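Local coordinates for protein transcriptional regulator AcuR (Rhodobacter sphaeroides 2.4.1, PDB 3BRU) that represses transcription of its own operon as a DNA-binding regulator of the TetR family, probably by occupying two operator sequences in the promoter, at residues 91-96 with 153-158; 95-100 with 106-111; 117-122 with 191-196. All blocks are in the same frame, centred on the assembly; numbering follows the deposited sequence.

Contact 1 (91-96 with 153-158)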
# COMPACT_ATOMS: atom_id res chain seq x y z
N ARG A 91 -19.68 5.75 -7.63
CA ARG A 91 -20.21 5.95 -8.99
C ARG A 91 -19.37 5.32 -10.10
O ARG A 91 -19.88 4.94 -11.16
CB ARG A 91 -20.45 7.45 -9.29
CG ARG A 91 -21.56 8.00 -8.42
CD ARG A 91 -22.32 9.14 -9.07
NE ARG A 91 -23.31 9.66 -8.13
CZ ARG A 91 -23.11 10.72 -7.34
NH1 ARG A 91 -24.09 11.10 -6.50
NH2 ARG A 91 -21.97 11.42 -7.39
N LEU A 92 -18.07 5.23 -9.88
CA LEU A 92 -17.22 4.57 -10.83
C LEU A 92 -17.44 3.04 -10.77
O LEU A 92 -17.52 2.39 -11.80
CB LEU A 92 -15.78 5.04 -10.64
CG LEU A 92 -14.56 4.16 -10.89
CD1 LEU A 92 -13.37 4.96 -11.45
CD2 LEU A 92 -14.19 3.60 -9.51
N LEU A 93 -17.57 2.49 -9.56
CA LEU A 93 -17.95 1.10 -9.37
C LEU A 93 -19.33 0.78 -9.94
O LEU A 93 -19.56 -0.34 -10.40
CB LEU A 93 -17.91 0.71 -7.87
CG LEU A 93 -16.57 0.45 -7.17
CD1 LEU A 93 -16.76 0.09 -5.69
CD2 LEU A 93 -15.77 -0.65 -7.87
N ASP A 94 -20.26 1.72 -9.86
CA ASP A 94 -21.61 1.52 -10.38
C ASP A 94 -21.56 1.25 -11.88
O ASP A 94 -22.30 0.41 -12.39
CB ASP A 94 -22.47 2.76 -10.15
CG ASP A 94 -22.95 2.88 -8.71
OD1 ASP A 94 -22.81 1.90 -7.93
OD2 ASP A 94 -23.46 3.97 -8.33
N GLN A 95 -20.69 1.99 -12.56
CA GLN A 95 -20.55 1.90 -14.02
C GLN A 95 -20.12 0.49 -14.41
O GLN A 95 -20.70 -0.10 -15.34
CB GLN A 95 -19.56 2.94 -14.54
CG GLN A 95 -20.18 3.86 -15.49
CD GLN A 95 -19.24 4.92 -16.05
OE1 GLN A 95 -19.09 5.04 -17.26
NE2 GLN A 95 -18.63 5.71 -15.18
N ALA A 96 -19.14 -0.05 -13.68
CA ALA A 96 -18.60 -1.37 -13.94
C ALA A 96 -19.50 -2.47 -13.36
O ALA A 96 -20.09 -3.27 -14.11
CB ALA A 96 -17.17 -1.47 -13.41
N GLU A 153 -14.31 -1.94 3.33
CA GLU A 153 -15.29 -2.98 3.53
C GLU A 153 -16.48 -2.82 2.62
O GLU A 153 -17.03 -3.82 2.16
CB GLU A 153 -15.67 -3.09 4.99
CG GLU A 153 -14.64 -3.93 5.75
CD GLU A 153 -14.73 -3.74 7.26
OE1 GLU A 153 -15.62 -2.97 7.71
OE2 GLU A 153 -13.90 -4.34 8.00
N THR A 154 -16.88 -1.59 2.31
CA THR A 154 -17.93 -1.38 1.32
C THR A 154 -17.53 -1.91 -0.05
O THR A 154 -18.30 -2.63 -0.70
CB THR A 154 -18.34 0.12 1.20
OG1 THR A 154 -18.87 0.54 2.46
CG2 THR A 154 -19.43 0.36 0.09
N TRP A 155 -16.32 -1.54 -0.48
CA TRP A 155 -15.80 -2.00 -1.74
C TRP A 155 -15.75 -3.53 -1.81
O TRP A 155 -16.12 -4.13 -2.85
CB TRP A 155 -14.44 -1.40 -1.98
CG TRP A 155 -14.44 0.10 -2.11
CD1 TRP A 155 -15.53 0.94 -2.31
CD2 TRP A 155 -13.29 0.95 -2.08
NE1 TRP A 155 -15.11 2.25 -2.39
CE2 TRP A 155 -13.75 2.29 -2.26
CE3 TRP A 155 -11.90 0.72 -1.93
CZ2 TRP A 155 -12.87 3.39 -2.27
CZ3 TRP A 155 -11.03 1.81 -1.95
CH2 TRP A 155 -11.52 3.13 -2.12
N GLN A 156 -15.29 -4.15 -0.72
CA GLN A 156 -15.20 -5.60 -0.58
C GLN A 156 -16.57 -6.28 -0.64
O GLN A 156 -16.71 -7.30 -1.28
CB GLN A 156 -14.48 -5.96 0.73
CG GLN A 156 -12.97 -5.81 0.66
CD GLN A 156 -12.25 -5.99 2.00
OE1 GLN A 156 -11.07 -5.66 2.10
NE2 GLN A 156 -12.95 -6.50 3.02
N ARG A 157 -17.57 -5.72 0.03
CA ARG A 157 -18.94 -6.25 -0.03
C ARG A 157 -19.53 -6.20 -1.45
O ARG A 157 -20.27 -7.11 -1.86
CB ARG A 157 -19.86 -5.43 0.87
CG ARG A 157 -20.24 -6.09 2.13
CD ARG A 157 -21.24 -5.21 2.95
NE ARG A 157 -20.55 -4.15 3.68
CZ ARG A 157 -20.70 -2.85 3.43
NH1 ARG A 157 -21.56 -2.40 2.48
NH2 ARG A 157 -19.99 -1.99 4.15
N ARG A 158 -19.23 -5.14 -2.19
CA ARG A 158 -19.76 -5.04 -3.56
C ARG A 158 -19.10 -6.09 -4.46
O ARG A 158 -19.75 -6.69 -5.31
CB ARG A 158 -19.56 -3.63 -4.12
CG ARG A 158 -20.35 -2.57 -3.38
CD ARG A 158 -20.23 -1.23 -4.10
NE ARG A 158 -20.95 -1.23 -5.37
CZ ARG A 158 -21.21 -0.15 -6.11
NH1 ARG A 158 -20.81 1.07 -5.72
NH2 ARG A 158 -21.90 -0.29 -7.24
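Trp-155 meets Leu-93 most closely through CD1 of the leucine and CD1 of the indole, 3.7 Å apart on the pyrrole side of the ring, and the two side chains cross at about a right angle. The segments run almost parallel, 7° apart, but their axes stay 12.0 Å from each other, so long side chains must bridge the gap. Three residues further on, Arg-158 does most of this. Its chain leaves the helix extended, passes CD alongside Leu-93 CD1 and bends about the CG-CD bond (chi3 70°), which brings the guanidinium across Leu-93 with CB of the leucine over one face, 3.6 Å from NH1. At its edge the same group takes the carboxylate of Asp-94 in a salt bridge. Both nitrogens converge on one oxygen: Arg-158 NH2 is modelled 2.5 Å from Asp-94 OD1, shorter than usual and of doubtful exact length, while NH1 gives OD1 a weak, bent hydrogen bond. The carboxylate and guanidinium planes are 53° apart, unlike the flat, two-oxygen pairing of a bidentate bridge. NH1 also donates to the backbone oxygen of Ala-90, a second grip that helps fix the rotation of the group. The pair thus joins helix 74-97, which follows the predicted helix-turn-helix, to helix 143-167. Phe-111 of helix 104-120 packs against Leu-93, while Trp-186 of helix 178-199 meets the Trp-155 ring.

Contact 2 (95-100 with 106-111)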
# COMPACT_ATOMS: atom_id res chain seq x y z
N GLN A 95 -20.69 1.99 -12.56
CA GLN A 95 -20.55 1.90 -14.02
C GLN A 95 -20.12 0.49 -14.41
O GLN A 95 -20.70 -0.10 -15.34
CB GLN A 95 -19.56 2.94 -14.54
CG GLN A 95 -20.18 3.86 -15.49
CD GLN A 95 -19.24 4.92 -16.05
OE1 GLN A 95 -19.09 5.04 -17.26
NE2 GLN A 95 -18.63 5.71 -15.18
N ALA A 96 -19.14 -0.05 -13.68
CA ALA A 96 -18.60 -1.37 -13.94
C ALA A 96 -19.50 -2.47 -13.36
O ALA A 96 -20.09 -3.27 -14.11
CB ALA A 96 -17.17 -1.47 -13.41
N PHE A 97 -19.65 -2.49 -12.03
CA PHE A 97 -20.32 -3.58 -11.33
C PHE A 97 -21.80 -3.73 -11.65
O PHE A 97 -22.32 -4.85 -11.57
CB PHE A 97 -20.15 -3.45 -9.81
CG PHE A 97 -18.78 -3.80 -9.30
CD1 PHE A 97 -17.67 -3.85 -10.15
CD2 PHE A 97 -18.59 -4.07 -7.93
CE1 PHE A 97 -16.39 -4.19 -9.66
CE2 PHE A 97 -17.32 -4.40 -7.44
CZ PHE A 97 -16.21 -4.45 -8.30
N LEU A 98 -22.47 -2.62 -11.99
CA LEU A 98 -23.91 -2.66 -12.31
C LEU A 98 -24.25 -2.74 -13.81
O LEU A 98 -25.43 -2.70 -14.19
CB LEU A 98 -24.68 -1.51 -11.66
CG LEU A 98 -24.61 -1.31 -10.14
CD1 LEU A 98 -25.66 -0.33 -9.80
CD2 LEU A 98 -24.82 -2.60 -9.34
N ASP A 99 -23.23 -2.87 -14.66
CA ASP A 99 -23.42 -3.04 -16.11
C ASP A 99 -23.89 -4.46 -16.47
O ASP A 99 -23.08 -5.39 -16.55
CB ASP A 99 -22.16 -2.69 -16.92
CG ASP A 99 -22.42 -2.66 -18.45
OD1 ASP A 99 -23.45 -3.20 -18.92
OD2 ASP A 99 -21.59 -2.11 -19.22
N GLY A 100 -25.20 -4.58 -16.73
CA GLY A 100 -25.87 -5.85 -17.07
C GLY A 100 -25.61 -6.35 -18.48
O GLY A 100 -26.02 -7.47 -18.83
N ALA A 106 -16.12 -9.95 -16.50
CA ALA A 106 -15.87 -8.83 -17.40
C ALA A 106 -16.14 -7.45 -16.79
O ALA A 106 -15.46 -6.50 -17.18
CB ALA A 106 -16.60 -9.00 -18.75
N ARG A 107 -17.09 -7.35 -15.86
CA ARG A 107 -17.31 -6.12 -15.10
C ARG A 107 -16.12 -5.78 -14.20
O ARG A 107 -15.84 -4.61 -13.95
CB ARG A 107 -18.53 -6.21 -14.20
CG ARG A 107 -19.82 -6.36 -14.91
CD ARG A 107 -20.84 -6.79 -13.93
NE ARG A 107 -21.94 -7.39 -14.64
CZ ARG A 107 -22.95 -8.03 -14.05
NH1 ARG A 107 -22.99 -8.13 -12.73
NH2 ARG A 107 -23.93 -8.55 -14.79
N LEU A 108 -15.46 -6.80 -13.67
CA LEU A 108 -14.28 -6.58 -12.84
C LEU A 108 -13.10 -6.08 -13.69
O LEU A 108 -12.38 -5.21 -13.29
CB LEU A 108 -13.92 -7.83 -12.02
CG LEU A 108 -12.72 -7.62 -11.07
CD1 LEU A 108 -13.02 -6.63 -9.94
CD2 LEU A 108 -12.15 -8.95 -10.51
N ARG A 109 -12.93 -6.65 -14.87
CA ARG A 109 -11.89 -6.23 -15.82
C ARG A 109 -12.16 -4.82 -16.35
O ARG A 109 -11.22 -4.07 -16.53
CB ARG A 109 -11.78 -7.21 -16.98
CG ARG A 109 -11.20 -8.57 -16.54
CD ARG A 109 -10.97 -9.54 -17.72
NE ARG A 109 -11.96 -10.63 -17.76
CZ ARG A 109 -12.98 -10.73 -18.63
NH1 ARG A 109 -13.81 -11.78 -18.57
NH2 ARG A 109 -13.19 -9.80 -19.57
N LEU A 110 -13.43 -4.47 -16.57
CA LEU A 110 -13.79 -3.09 -16.93
C LEU A 110 -13.39 -2.07 -15.86
O LEU A 110 -12.79 -1.06 -16.18
CB LEU A 110 -15.28 -2.97 -17.30
CG LEU A 110 -15.75 -1.55 -17.65
CD1 LEU A 110 -15.12 -1.00 -18.98
CD2 LEU A 110 -17.23 -1.52 -17.75
N PHE A 111 -13.70 -2.35 -14.60
CA PHE A 111 -13.31 -1.48 -13.49
C PHE A 111 -11.81 -1.20 -13.45
O PHE A 111 -11.39 -0.03 -13.32
CB PHE A 111 -13.77 -2.02 -12.13
CG PHE A 111 -12.97 -1.46 -10.98
CD1 PHE A 111 -13.18 -0.17 -10.54
CD2 PHE A 111 -11.96 -2.22 -10.39
CE1 PHE A 111 -12.42 0.36 -9.52
CE2 PHE A 111 -11.19 -1.70 -9.37
CZ PHE A 111 -11.41 -0.42 -8.93
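Ala-96 and Arg-107 bring the two backbones together at the turn between helices 74-97 and 104-120, their CA atoms 5.1 Å apart. The small methyl of Ala-96 permits this approach: its CB sits 3.5 Å from the backbone oxygen of Arg-107 and 3.7 Å from CB of Phe-111. Beside it the Phe-97 ring turns back to the second helix. Its CE1 lies 4.2 Å from both Leu-108 CD1 and Phe-111 CB, the Phe-97 and Leu-108 side chains lie side by side, and the backbone oxygen of Arg-107 reaches the ring edge. The Arg-107 side chain belongs to this tightly packed part as well. It lies along the end of the first helix, extended from CG to NE (chi2 165°, chi3 -160°), with CG 3.2 Å from the oxygen of Ala-96 and CD close against that of Phe-97. NE comes within 3.0 Å of Asp-99 O. The guanidinium has firmer partners beyond: NH2 bonds to Leu-102 O and NH1 forms a salt bridge with Glu-165, while Asp-99 OD1 accepts from Ser-101 N. A leucine in place of Arg-107 would probably leave Glu-165 without its mate and the oxygen of Leu-102 without this donor, letting the turn move more freely.

Towards solvent the contact is looser. Arg-107 NH2 stays 4.0 Å from CA of exposed Gly-100, and at the other margin Leu-110 CD2 lies 4.1 Å from Ala-96 CA and barely reaches the backbone of exposed Gln-95.

The hairpin of helices packs against two others: Thr-159 and Leu-162 of helix 143-167 touch Phe-97, and Phe-185 of helix 178-199 touches Leu-108 and Phe-111.

Contact 3 (117-122 with 191-196)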
# COMPACT_ATOMS: atom_id res chain seq x y z
N GLU A 117 -7.19 4.01 -16.73
CA GLU A 117 -7.43 5.18 -17.58
C GLU A 117 -7.48 6.47 -16.78
O GLU A 117 -6.93 7.50 -17.22
CB GLU A 117 -8.70 5.01 -18.41
CG GLU A 117 -8.53 4.01 -19.56
CD GLU A 117 -9.86 3.47 -20.14
OE1 GLU A 117 -10.95 3.83 -19.63
OE2 GLU A 117 -9.80 2.70 -21.15
N GLY A 118 -8.14 6.42 -15.63
CA GLY A 118 -8.18 7.54 -14.71
C GLY A 118 -6.78 7.90 -14.25
O GLY A 118 -6.39 9.05 -14.32
N MSE A 119 -6.02 6.91 -13.78
CA MSE A 119 -4.64 7.16 -13.31
C MSE A 119 -3.72 7.69 -14.41
O MSE A 119 -2.84 8.51 -14.14
CB MSE A 119 -4.02 5.92 -12.69
CG MSE A 119 -4.52 5.50 -11.32
SE MSE A 119 -3.26 4.09 -10.70
CE MSE A 119 -1.64 5.20 -10.31
N ALA A 120 -3.90 7.19 -15.64
CA ALA A 120 -3.10 7.59 -16.81
C ALA A 120 -3.23 9.09 -17.19
O ALA A 120 -2.31 9.65 -17.80
CB ALA A 120 -3.44 6.70 -18.01
N ARG A 121 -4.36 9.72 -16.82
CA ARG A 121 -4.64 11.13 -17.10
C ARG A 121 -3.66 12.07 -16.43
O ARG A 121 -3.43 13.18 -16.92
CB ARG A 121 -6.00 11.51 -16.55
CG ARG A 121 -7.12 11.20 -17.39
CD ARG A 121 -8.41 11.67 -16.76
NE ARG A 121 -9.45 10.70 -17.10
CZ ARG A 121 -10.40 10.31 -16.27
NH1 ARG A 121 -10.49 10.84 -15.07
NH2 ARG A 121 -11.26 9.37 -16.66
N HIS A 122 -3.16 11.66 -15.26
CA HIS A 122 -2.26 12.50 -14.51
C HIS A 122 -0.92 11.84 -14.36
O HIS A 122 -0.30 11.95 -13.33
CB HIS A 122 -2.86 12.87 -13.14
CG HIS A 122 -4.23 13.45 -13.23
ND1 HIS A 122 -4.47 14.72 -13.74
CD2 HIS A 122 -5.45 12.92 -12.95
CE1 HIS A 122 -5.77 14.95 -13.75
NE2 HIS A 122 -6.39 13.88 -13.27
N GLY A 191 -2.10 -2.38 -3.44
CA GLY A 191 -0.66 -2.54 -3.51
C GLY A 191 -0.15 -2.35 -4.91
O GLY A 191 0.99 -1.88 -5.12
N ALA A 192 -0.96 -2.75 -5.90
CA ALA A 192 -0.68 -2.48 -7.33
C ALA A 192 -0.71 -0.96 -7.62
O ALA A 192 0.17 -0.43 -8.29
CB ALA A 192 -1.65 -3.24 -8.22
N ILE A 193 -1.71 -0.25 -7.08
CA ILE A 193 -1.76 1.20 -7.19
C ILE A 193 -0.56 1.89 -6.53
O ILE A 193 0.03 2.78 -7.13
CB ILE A 193 -3.07 1.78 -6.67
CG1 ILE A 193 -4.18 1.52 -7.68
CG2 ILE A 193 -2.96 3.31 -6.48
CD1 ILE A 193 -5.52 1.45 -7.00
N LEU A 194 -0.21 1.46 -5.33
CA LEU A 194 0.99 1.92 -4.68
C LEU A 194 2.18 1.89 -5.64
O LEU A 194 2.90 2.90 -5.79
CB LEU A 194 1.28 1.08 -3.44
CG LEU A 194 2.43 1.47 -2.51
CD1 LEU A 194 2.20 0.87 -1.04
CD2 LEU A 194 3.85 1.15 -3.06
N ARG A 195 2.35 0.72 -6.27
CA ARG A 195 3.48 0.41 -7.15
C ARG A 195 3.43 1.15 -8.49
O ARG A 195 4.48 1.52 -9.02
CB ARG A 195 3.61 -1.10 -7.35
CG ARG A 195 4.23 -1.86 -6.15
CD ARG A 195 5.72 -1.58 -5.97
NE ARG A 195 6.51 -2.16 -7.05
CZ ARG A 195 6.94 -3.41 -7.10
NH1 ARG A 195 6.66 -4.27 -6.10
NH2 ARG A 195 7.64 -3.82 -8.16
N ALA A 196 2.22 1.34 -9.02
CA ALA A 196 2.02 2.14 -10.24
C ALA A 196 2.38 3.62 -10.01
O ALA A 196 3.00 4.24 -10.85
CB ALA A 196 0.59 1.99 -10.81
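Met-119, present as selenomethionine, spans by itself the distance between helix 104-120 and helix 178-199, touching Ile-193 and Ala-196. Met-119 CA is 8.9 Å from Ala-196 CA, the closest such pair across the two segments, and the side chain fills that interval. CB points toward the other helix but meets none of its atoms within 4.2 Å. CG, set beside the backbone N and anti to the carbonyl carbon (chi1 -73°), likewise serves as a spacer, and the nearly straight second torsion (chi2 -169°) carries the selenium onward. SE is the first atom to make contact, 4.1 Å from CG1 of Ile-193, the two side chains crossing at a slant. The chain then bends at the CG-SE bond (chi3 72°), so that the terminal methyl, CE, turns from CG1 of Ile-193 toward CB of Ala-196 and ends 3.9 Å from it. The two partners stand three residues apart on helix 178-199, nearly one turn, and the bent tip serves both: selenium for the earlier one, methyl for the later.

Around this point Leu-205 of helix 203-212 also packs on Ala-196. Leu-194 and Arg-195 belong to the subunit interface, where Arg-195 bonds through NH2 to Gln-156 of the second subunit.

Between the segments the chemistry is wholly apolar, and only 126 Å² is buried. The selenium stands in for the sulfur of methionine, and dispersion between such a thioether-like chain and its aliphatic partners, at ordinary van der Waals distances, imposes little directional demand, so the fit depends on the shape of one flexible side chain.

How the contacts relate
Contacts 1 and 2 are neighbours in one core, their centres 10 Å apart and sharing Gln-95 and Ala-96 on helix 74-97. They touch directly: Leu-92 CD2 packs 3.7 Å from Phe-111 CE1, and Phe-97 CE2 lies 3.9 Å from Arg-158 C. Contact 3 stands apart, its centre about 18 Å from either of the others and its nearest atoms about 7 Å from contact 1 and 6 Å from contact 2. Helix 104-120 nevertheless links it to contact 2. Together the three contacts connect helices 74-97, 104-120, 143-167 and 178-199, all beyond the predicted DNA-binding helix-turn-helix at residues 52-71.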